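Local coordinates for geranyltranstransferase (PDB 4LLS), which is a polyprenyl diphosphate synthase that probably condenses isopentenyl diphosphate with an allylic diphosphate to build farnesyl or geranylgeranyl diphosphate, at residues E92-Y97 with T137-L142; F234-D239 with R275-S280. One frame throughout, in Å; residues are numbered along the deposited sequence.

Contact 1: residues E92-Y97 with T137-L142; sequences EALHAY and TLAFEL. With IPE (3-methylbut-3-enyl trihydrogen diphosphate), chain C.
Ala93 and Ala139 face each other where helices 81-102 and 125-144 pass, with Ala93 CB 4.1 Å from Ala139 CB. Both methyls point into the interface, and the small pair lets the backbones come close: Ala93 CA lies 5.3 Å from Ala139 CA. The segment axes are 8.0 Å apart and nearly antiparallel, at 172°. Leu94 fills the flank. Its CG is anti to the backbone N (chi1 -158°), which carries CD2 over to Ala139 CB at 3.9 Å. The same methyl approaches Phe140 CE1 obliquely, at 4.4 Å. The Phe140 ring stacks on Phe140 of the second subunit, so the contact adjoins the dimer interface. Met171 and Ser166 also touch Leu94.

His95 projects from helix 81-102 on the side turned to the substrate. Its NE2 donates to O3B of the isopentenyl diphosphate at 2.8 Å, with an N-H...O angle of 152°. O3B lies near the ring plane, and O1 sits in plane at the edge, 3.4 Å from CE1. Lys63, Arg66 and Arg114 bind the same diphosphate. One helix thus has two chemistries: an apolar side seated on its neighbour, and a polar side whose imidazole, among cationic residues, is likely to help hold the anionic diphosphate.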
loop_
_atom_site.group_PDB
_atom_site.type_symbol
_atom_site.label_atom_id
_atom_site.label_comp_id
_atom_site.label_asym_id
_atom_site.label_seq_id
_atom_site.Cartn_x
_atom_site.Cartn_y
_atom_site.Cartn_z
ATOM N N GLU A 92 8.798 -2.292 -8.683
ATOM C CA GLU A 92 8.580 -1.087 -9.476
ATOM C C GLU A 92 7.247 -0.363 -9.182
ATOM O O GLU A 92 7.176 0.872 -9.176
ATOM C CB GLU A 92 8.726 -1.369 -10.946
ATOM C CG GLU A 92 10.153 -1.681 -11.308
ATOM C CD GLU A 92 11.110 -0.494 -11.272
ATOM O OE1 GLU A 92 10.665 0.640 -11.617
ATOM O OE2 GLU A 92 12.313 -0.703 -10.972
ATOM N N ALA A 93 6.209 -1.135 -8.877
ATOM C CA ALA A 93 4.934 -0.549 -8.462
ATOM C C ALA A 93 5.057 0.139 -7.110
ATOM O O ALA A 93 4.564 1.253 -6.890
ATOM C CB ALA A 93 3.861 -1.610 -8.404
ATOM N N LEU A 94 5.732 -0.502 -6.171
ATOM C CA LEU A 94 5.946 0.063 -4.832
ATOM C C LEU A 94 6.762 1.356 -4.975
ATOM O O LEU A 94 6.377 2.404 -4.426
ATOM C CB LEU A 94 6.646 -0.959 -3.939
ATOM C CG LEU A 94 6.548 -0.837 -2.401
ATOM C CD1 LEU A 94 7.053 0.504 -1.868
ATOM C CD2 LEU A 94 5.142 -1.122 -1.927
ATOM N N HIS A 95 7.892 1.290 -5.635
ATOM C CA HIS A 95 8.711 2.460 -5.888
ATOM C C HIS A 95 7.874 3.557 -6.514
ATOM O O HIS A 95 7.969 4.741 -6.120
ATOM C CB HIS A 95 9.863 1.999 -6.748
ATOM C CG HIS A 95 10.716 3.089 -7.282
ATOM N ND1 HIS A 95 11.464 3.915 -6.480
ATOM C CD2 HIS A 95 11.064 3.374 -8.557
ATOM C CE1 HIS A 95 12.181 4.728 -7.247
ATOM N NE2 HIS A 95 11.968 4.405 -8.509
ATOM N N ALA A 96 7.118 3.229 -7.548
ATOM C CA ALA A 96 6.319 4.246 -8.229
ATOM C C ALA A 96 5.366 4.906 -7.271
ATOM O O ALA A 96 5.192 6.142 -7.325
ATOM C CB ALA A 96 5.553 3.682 -9.395
ATOM N N TYR A 97 4.726 4.143 -6.410
ATOM C CA TYR A 97 3.771 4.722 -5.452
ATOM C C TYR A 97 4.495 5.732 -4.582
ATOM O O TYR A 97 3.983 6.867 -4.350
ATOM C CB TYR A 97 3.096 3.623 -4.594
ATOM C CG TYR A 97 3.286 3.740 -3.109
ATOM C CD1 TYR A 97 2.662 4.744 -2.372
ATOM C CD2 TYR A 97 3.967 2.788 -2.403
ATOM C CE1 TYR A 97 2.886 4.856 -1.024
ATOM C CE2 TYR A 97 4.058 2.804 -1.029
ATOM C CZ TYR A 97 3.535 3.864 -0.332
ATOM O OH TYR A 97 3.744 4.002 1.025
ATOM N N THR A 137 -1.024 -1.192 -3.368
ATOM C CA THR A 137 -1.820 -2.389 -3.306
ATOM C C THR A 137 -1.414 -3.364 -4.425
ATOM O O THR A 137 -1.273 -4.579 -4.215
ATOM C CB THR A 137 -3.318 -2.094 -3.422
ATOM O OG1 THR A 137 -3.633 -0.942 -2.633
ATOM C CG2 THR A 137 -4.099 -3.299 -2.970
ATOM N N LEU A 138 -1.154 -2.788 -5.592
ATOM C CA LEU A 138 -0.818 -3.583 -6.764
ATOM C C LEU A 138 0.527 -4.318 -6.513
ATOM O O LEU A 138 0.706 -5.473 -6.893
ATOM C CB LEU A 138 -0.704 -2.689 -7.991
ATOM C CG LEU A 138 -0.409 -3.450 -9.275
ATOM C CD1 LEU A 138 -1.613 -4.319 -9.648
ATOM C CD2 LEU A 138 -0.098 -2.470 -10.401
ATOM N N ALA A 139 1.489 -3.684 -5.831
ATOM C CA ALA A 139 2.742 -4.350 -5.507
ATOM C C ALA A 139 2.490 -5.652 -4.762
ATOM O O ALA A 139 3.100 -6.693 -5.045
ATOM C CB ALA A 139 3.621 -3.418 -4.681
ATOM N N PHE A 140 1.610 -5.609 -3.767
ATOM C CA PHE A 140 1.297 -6.800 -3.013
ATOM C C PHE A 140 0.498 -7.833 -3.804
ATOM O O PHE A 140 0.743 -9.026 -3.645
ATOM C CB PHE A 140 0.601 -6.418 -1.708
ATOM C CG PHE A 140 1.544 -5.794 -0.712
ATOM C CD1 PHE A 140 1.558 -4.430 -0.489
ATOM C CD2 PHE A 140 2.422 -6.578 -0.000
ATOM C CE1 PHE A 140 2.487 -3.865 0.335
ATOM C CE2 PHE A 140 3.343 -6.012 0.828
ATOM C CZ PHE A 140 3.382 -4.656 1.000
ATOM N N GLU A 141 -0.357 -7.399 -4.720
ATOM C CA GLU A 141 -1.044 -8.315 -5.625
ATOM C C GLU A 141 -0.042 -9.048 -6.490
ATOM O O GLU A 141 -0.111 -10.267 -6.643
ATOM C CB GLU A 141 -2.053 -7.575 -6.474
ATOM C CG GLU A 141 -2.779 -8.490 -7.445
ATOM C CD GLU A 141 -3.967 -7.855 -8.161
ATOM O OE1 GLU A 141 -4.244 -6.671 -7.951
ATOM O OE2 GLU A 141 -4.589 -8.527 -9.039
ATOM N N LEU A 142 0.933 -8.315 -7.013
ATOM C CA LEU A 142 1.908 -8.895 -7.941
ATOM C C LEU A 142 2.818 -9.937 -7.271
ATOM O O LEU A 142 3.112 -10.978 -7.858
ATOM C CB LEU A 142 2.702 -7.785 -8.612
ATOM C CG LEU A 142 1.908 -6.885 -9.546
ATOM C CD1 LEU A 142 2.688 -5.678 -9.960
ATOM C CD2 LEU A 142 1.472 -7.699 -10.754
HETATM C C1 IPE C . 14.400 8.193 -7.540
HETATM O O1 IPE C . 14.788 6.840 -7.852
HETATM C C2 IPE C . 13.987 8.250 -6.073
HETATM C C3 IPE C . 15.123 7.839 -5.170
HETATM C C4 IPE C . 15.004 6.823 -4.317
HETATM C C5 IPE C . 16.362 8.679 -5.111
HETATM P PA IPE C . 15.369 6.499 -9.298
HETATM O O1A IPE C . 16.529 7.448 -9.630
HETATM O O2A IPE C . 15.673 5.070 -9.293
HETATM O O3A IPE C . 14.159 6.781 -10.283
HETATM P PB IPE C . 13.555 6.124 -11.637
HETATM O O1B IPE C . 12.887 7.276 -12.372
HETATM O O2B IPE C . 14.699 5.538 -12.414
HETATM O O3B IPE C . 12.627 5.052 -11.118
#

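Contact 2: residues F234-D239 with R275-S280; sequences FQIADD and RARAMS. With CA (calcium ion), chain E; IPE (3-methylbut-3-enyl trihydrogen diphosphate), chain C.
Ile236 overlaps helix 271-288 with both of its branches. It belongs to helix 221-244 of the all-helical prenyl synthase fold, two residues before Asp238, which with Asp239 opens the second aspartate-rich motif (DDxxD) of this family. Its CG2, anti to the backbone N, meets Ala278 CB at 4.0 Å. Its CD1 reaches Arg277 CG at 3.9 Å, and the two side chains cross at about a right angle. Only the aliphatic base of Arg277 takes part; its guanidinium is paired with Glu284.

The other side of helix 221-244 serves the active site. Phe234 CE2 lies 3.7 Å from C5 of the isopentenyl diphosphate and 3.9 Å from its C4. Phe234 CZ is 3.6 Å from O2A of the first phosphate, met obliquely. Replacing Phe234 by an alanine would remove the ring and is likely to leave C4 and C5 without their aromatic wall. Asp238 OD1 binds calcium at 2.3 Å, together with three waters and two further atoms. Its OD2 forms a salt bridge with Lys252. Asp239 acts from the second shell: its OD1 accepts from calcium-bound water 2 at 2.8 Å. Gln235 NE2 donates to that same OD1 at 2.9 Å, from above the carboxylate plane.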
loop_
_atom_site.group_PDB
_atom_site.type_symbol
_atom_site.label_atom_id
_atom_site.label_comp_id
_atom_site.label_asym_id
_atom_site.label_seq_id
_atom_site.Cartn_x
_atom_site.Cartn_y
_atom_site.Cartn_z
ATOM N N PHE A 234 24.108 4.540 -4.596
ATOM C CA PHE A 234 23.001 5.070 -5.363
ATOM C C PHE A 234 22.522 6.425 -4.785
ATOM O O PHE A 234 22.269 7.361 -5.542
ATOM C CB PHE A 234 21.861 4.038 -5.390
ATOM C CG PHE A 234 20.562 4.561 -5.954
ATOM C CD1 PHE A 234 20.331 4.512 -7.293
ATOM C CD2 PHE A 234 19.674 5.240 -5.134
ATOM C CE1 PHE A 234 19.163 5.070 -7.810
ATOM C CE2 PHE A 234 18.506 5.766 -5.631
ATOM C CZ PHE A 234 18.294 5.716 -6.985
ATOM N N GLN A 235 22.342 6.510 -3.475
ATOM C CA GLN A 235 21.854 7.736 -2.885
ATOM C C GLN A 235 22.885 8.851 -3.032
ATOM O O GLN A 235 22.494 9.997 -3.273
ATOM C CB GLN A 235 21.442 7.531 -1.437
ATOM C CG GLN A 235 20.733 8.772 -0.875
ATOM C CD GLN A 235 19.478 9.123 -1.662
ATOM O OE1 GLN A 235 18.665 8.235 -1.964
ATOM N NE2 GLN A 235 19.395 10.367 -2.157
ATOM N N ILE A 236 24.159 8.542 -2.835
ATOM C CA ILE A 236 25.204 9.548 -2.999
ATOM C C ILE A 236 25.151 10.079 -4.418
ATOM O O ILE A 236 25.169 11.285 -4.659
ATOM C CB ILE A 236 26.597 9.000 -2.672
ATOM C CG1 ILE A 236 26.679 8.691 -1.171
ATOM C CG2 ILE A 236 27.689 10.007 -3.070
ATOM C CD1 ILE A 236 27.889 7.889 -0.747
ATOM N N ALA A 237 24.991 9.180 -5.374
ATOM C CA ALA A 237 24.897 9.575 -6.761
ATOM C C ALA A 237 23.694 10.444 -7.024
ATOM O O ALA A 237 23.787 11.409 -7.774
ATOM C CB ALA A 237 24.853 8.346 -7.649
ATOM N N ASP A 238 22.548 10.091 -6.453
ATOM C CA ASP A 238 21.364 10.936 -6.556
ATOM C C ASP A 238 21.598 12.346 -6.000
ATOM O O ASP A 238 21.113 13.317 -6.540
ATOM C CB ASP A 238 20.153 10.266 -5.876
ATOM C CG ASP A 238 18.840 10.992 -6.156
ATOM O OD1 ASP A 238 18.360 11.704 -5.235
ATOM O OD2 ASP A 238 18.377 11.041 -7.326
ATOM N N ASP A 239 22.288 12.406 -4.863
ATOM C CA ASP A 239 22.573 13.702 -4.212
ATOM C C ASP A 239 23.536 14.525 -5.082
ATOM O O ASP A 239 23.401 15.748 -5.195
ATOM C CB ASP A 239 23.184 13.449 -2.844
ATOM C CG ASP A 239 22.188 12.916 -1.797
ATOM O OD1 ASP A 239 20.936 12.828 -1.992
ATOM O OD2 ASP A 239 22.705 12.542 -0.718
ATOM N N ARG A 275 32.023 11.781 -4.184
ATOM C CA ARG A 275 32.424 10.939 -5.335
ATOM C C ARG A 275 33.362 9.843 -4.910
ATOM O O ARG A 275 33.186 8.676 -5.298
ATOM C CB ARG A 275 33.116 11.758 -6.413
ATOM C CG ARG A 275 32.194 12.661 -7.187
ATOM C CD ARG A 275 32.945 13.255 -8.364
ATOM N NE ARG A 275 32.146 14.251 -9.050
ATOM C CZ ARG A 275 31.148 13.974 -9.889
ATOM N NH1 ARG A 275 30.766 12.714 -10.113
ATOM N NH2 ARG A 275 30.501 14.970 -10.485
ATOM N N ALA A 276 34.364 10.187 -4.109
ATOM C CA ALA A 276 35.317 9.188 -3.690
ATOM C C ALA A 276 34.631 8.099 -2.874
ATOM O O ALA A 276 34.981 6.927 -2.992
ATOM C CB ALA A 276 36.474 9.831 -2.908
ATOM N N ARG A 277 33.708 8.491 -2.004
ATOM C CA ARG A 277 33.003 7.557 -1.159
ATOM C C ARG A 277 32.157 6.607 -2.013
ATOM O O ARG A 277 32.209 5.396 -1.833
ATOM C CB ARG A 277 32.122 8.308 -0.167
ATOM C CG ARG A 277 31.383 7.424 0.832
ATOM C CD ARG A 277 32.298 6.543 1.694
ATOM N NE ARG A 277 31.520 5.689 2.604
ATOM C CZ ARG A 277 31.705 4.380 2.779
ATOM N NH1 ARG A 277 30.947 3.724 3.645
ATOM N NH2 ARG A 277 32.668 3.726 2.126
ATOM N N ALA A 278 31.483 7.172 -2.995
ATOM C CA ALA A 278 30.694 6.358 -3.925
ATOM C C ALA A 278 31.603 5.361 -4.653
ATOM O O ALA A 278 31.259 4.193 -4.823
ATOM C CB ALA A 278 29.938 7.243 -4.895
ATOM N N MET A 279 32.784 5.807 -5.081
ATOM C CA MET A 279 33.752 4.910 -5.731
ATOM C C MET A 279 34.196 3.772 -4.810
ATOM O O MET A 279 34.254 2.620 -5.228
ATOM C CB MET A 279 34.978 5.711 -6.231
ATOM N N SER A 280 34.453 4.066 -3.541
ATOM C CA SER A 280 34.796 3.042 -2.563
ATOM C C SER A 280 33.673 2.029 -2.404
ATOM O O SER A 280 33.902 0.826 -2.193
ATOM C CB SER A 280 35.107 3.688 -1.221
ATOM O OG SER A 280 36.350 4.336 -1.337
HETATM CA CA CA E . 17.206 13.593 -4.756
HETATM C C1 IPE C . 14.400 8.193 -7.540
HETATM O O1 IPE C . 14.788 6.840 -7.852
HETATM C C2 IPE C . 13.987 8.250 -6.073
HETATM C C3 IPE C . 15.123 7.839 -5.170
HETATM C C4 IPE C . 15.004 6.823 -4.317
HETATM C C5 IPE C . 16.362 8.679 -5.111
HETATM P PA IPE C . 15.369 6.499 -9.298
HETATM O O1A IPE C . 16.529 7.448 -9.630
HETATM O O2A IPE C . 15.673 5.070 -9.293
HETATM O O3A IPE C . 14.159 6.781 -10.283
HETATM P PB IPE C . 13.555 6.124 -11.637
HETATM O O1B IPE C . 12.887 7.276 -12.372
HETATM O O2B IPE C . 14.699 5.538 -12.414
HETATM O O3B IPE C . 12.627 5.052 -11.118
HETATM O O HOH W 1 18.306 14.302 -6.846
HETATM O O HOH W 2 18.990 14.258 -3.425
HETATM O O HOH W 3 16.675 15.847 -4.390
#

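Overall arrangement
Contact 1 and contact 2 lie on opposite sides of the chain's centre, with their own centres 27 Å apart. Both segments of contact 1 precede those of contact 2 in the sequence. They do not touch, though their nearest atoms are about 6 Å apart. The isopentenyl diphosphate joins them. Segment 92-97 holds its terminal phosphate, and segment 234-239 lines the isopentenyl tail and the first phosphate. A bound geranyl thiolodiphosphate touches Asp238 of contact 2, and one also lies about 8 Å from the Leu94 side chain of contact 1. Helix 81-102 ends at Asp102, a calcium ligand, so one helix of each contact carries a metal-binding aspartate.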